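Long-range contact in integron gene cassette protein HFX_CASS2 (Uncultured bacterium, PDB 3FXH), which is of unknown function, a small all-helical protein encoded by a mobile integron gene cassette and assembled as a two-chain unit: residues V31-R36 with L76-D81. Sequence-based numbering, arbitrary orientation.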
# COMPACT_ATOMS: atom_id res chain seq x y z
N VAL A 31 2.94 5.03 -9.04
CA VAL A 31 3.21 4.09 -7.94
C VAL A 31 1.96 3.89 -7.09
O VAL A 31 1.67 2.79 -6.65
CB VAL A 31 4.43 4.53 -7.06
CG1 VAL A 31 4.52 3.68 -5.80
CG2 VAL A 31 5.72 4.43 -7.84
N HIS A 32 1.19 4.96 -6.88
CA HIS A 32 -0.09 4.82 -6.20
C HIS A 32 -1.00 3.89 -7.01
O HIS A 32 -1.73 3.08 -6.45
CB HIS A 32 -0.77 6.19 -5.99
CG HIS A 32 -0.23 6.97 -4.83
ND1 HIS A 32 -1.04 7.66 -3.96
CD2 HIS A 32 1.04 7.16 -4.40
CE1 HIS A 32 -0.29 8.26 -3.05
NE2 HIS A 32 0.97 7.97 -3.29
N GLU A 33 -0.92 4.01 -8.33
CA GLU A 33 -1.68 3.14 -9.21
C GLU A 33 -1.25 1.67 -9.11
O GLU A 33 -2.09 0.77 -9.14
CB GLU A 33 -1.55 3.62 -10.66
CG GLU A 33 -1.92 2.57 -11.67
CD GLU A 33 -2.20 3.16 -13.03
OE1 GLU A 33 -1.35 3.03 -13.93
OE2 GLU A 33 -3.27 3.77 -13.19
N ILE A 34 0.05 1.43 -9.02
CA ILE A 34 0.50 0.06 -8.84
C ILE A 34 -0.08 -0.53 -7.56
O ILE A 34 -0.59 -1.64 -7.56
CB ILE A 34 2.03 -0.04 -8.78
CG1 ILE A 34 2.62 0.28 -10.15
CG2 ILE A 34 2.45 -1.44 -8.34
CD1 ILE A 34 4.13 0.60 -10.11
N ILE A 35 0.03 0.21 -6.46
CA ILE A 35 -0.50 -0.28 -5.19
C ILE A 35 -1.99 -0.61 -5.32
O ILE A 35 -2.42 -1.69 -4.93
CB ILE A 35 -0.23 0.70 -4.03
CG1 ILE A 35 1.28 0.83 -3.80
CG2 ILE A 35 -0.97 0.22 -2.75
CD1 ILE A 35 1.68 1.81 -2.67
N ARG A 36 -2.75 0.30 -5.90
CA ARG A 36 -4.19 0.07 -6.12
C ARG A 36 -4.46 -1.21 -6.91
O ARG A 36 -5.29 -2.02 -6.51
CB ARG A 36 -4.82 1.27 -6.84
CG ARG A 36 -6.31 1.08 -7.18
CD ARG A 36 -6.80 2.12 -8.18
NE ARG A 36 -6.34 1.83 -9.54
CZ ARG A 36 -5.70 2.70 -10.31
NH1 ARG A 36 -5.43 3.91 -9.86
NH2 ARG A 36 -5.33 2.36 -11.54
N LEU A 76 -4.42 0.25 -15.83
CA LEU A 76 -3.19 1.01 -15.70
C LEU A 76 -3.20 2.28 -16.54
O LEU A 76 -2.75 2.27 -17.69
CB LEU A 76 -1.99 0.15 -16.08
CG LEU A 76 -1.77 -1.06 -15.17
CD1 LEU A 76 -0.96 -2.14 -15.88
CD2 LEU A 76 -1.13 -0.65 -13.86
N TYR A 77 -3.68 3.37 -15.97
CA TYR A 77 -3.73 4.63 -16.71
C TYR A 77 -2.34 5.21 -16.94
O TYR A 77 -2.10 5.88 -17.95
CB TYR A 77 -4.64 5.64 -16.02
CG TYR A 77 -6.08 5.18 -15.96
CD1 TYR A 77 -6.93 5.36 -17.04
CD2 TYR A 77 -6.58 4.54 -14.83
CE1 TYR A 77 -8.24 4.93 -16.99
CE2 TYR A 77 -7.89 4.11 -14.78
CZ TYR A 77 -8.71 4.31 -15.86
OH TYR A 77 -10.02 3.89 -15.82
N TYR A 78 -1.42 4.94 -16.02
CA TYR A 78 -0.05 5.43 -16.17
C TYR A 78 0.90 4.43 -16.81
O TYR A 78 1.77 4.82 -17.59
CB TYR A 78 0.51 5.87 -14.81
CG TYR A 78 -0.16 7.11 -14.27
CD1 TYR A 78 -1.29 7.01 -13.47
CD2 TYR A 78 0.32 8.38 -14.57
CE1 TYR A 78 -1.92 8.14 -12.98
CE2 TYR A 78 -0.30 9.51 -14.08
CZ TYR A 78 -1.42 9.38 -13.28
OH TYR A 78 -2.04 10.50 -12.78
N LEU A 79 0.75 3.15 -16.48
CA LEU A 79 1.79 2.17 -16.79
C LEU A 79 1.51 1.26 -17.99
O LEU A 79 2.34 0.43 -18.34
CB LEU A 79 2.12 1.35 -15.54
CG LEU A 79 2.63 2.27 -14.42
CD1 LEU A 79 2.44 1.64 -13.06
CD2 LEU A 79 4.09 2.66 -14.65
N ALA A 80 0.35 1.44 -18.62
CA ALA A 80 0.04 0.73 -19.86
C ALA A 80 0.68 1.46 -21.05
O ALA A 80 0.41 2.63 -21.27
CB ALA A 80 -1.47 0.62 -20.06
N ASP A 81 1.52 0.77 -21.80
CA ASP A 81 2.21 1.41 -22.92
C ASP A 81 1.26 1.87 -24.02
O ASP A 81 1.65 2.60 -24.93
CB ASP A 81 3.31 0.51 -23.49
CG ASP A 81 2.78 -0.81 -24.01
OD1 ASP A 81 1.54 -1.00 -23.99
OD2 ASP A 81 3.59 -1.65 -24.43
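The carboxylate of Glu33 reaches from helix 24-43 into the turn 76-79 and takes up three successive backbone N-H groups. Glu33 OE2 accepts from Tyr77 N (2.8 Å) and Glu33 OE1 from Tyr78 N (2.8 Å), each on its syn side and somewhat out of the carboxylate plane. A weak third bond runs from Leu79 N to Glu33 OE1 at 3.3 Å. With CG anti to the backbone N (chi1 162°) and the chain extended beyond it, the acid group stands well clear of its own helix. Glu33 CD lies at the edge of the Tyr78 ring, in its plane, and Glu33 OE1 rests 3.7 Å from Leu76 CB. One turn along the helix, Arg36 bends at chi3 and brings NH2 to the anti side of Glu33 OE2, tilted out of the carboxylate plane, a 3.0 Å salt bridge; NH2 also donates to Lys75 O, just before the turn. Alongside the carboxylate, Ile34 CG1 presses tightly on Leu79 CD1 (3.2 Å), and both side chains touch Ile94 of helix 88-102. Farther out, the Tyr78 ring meets His26 edge-to-face. Replacing Glu33 by alanine is likely to leave the Tyr77 and Tyr78 amides without this acceptor and Arg36 NH2 with Lys75 O alone. Converging amides and a guanidinium are likely to stabilise the ionised carboxylate. Its hydrogen bonds tie the loop between helices 62-69 and 88-102 to the long first helix.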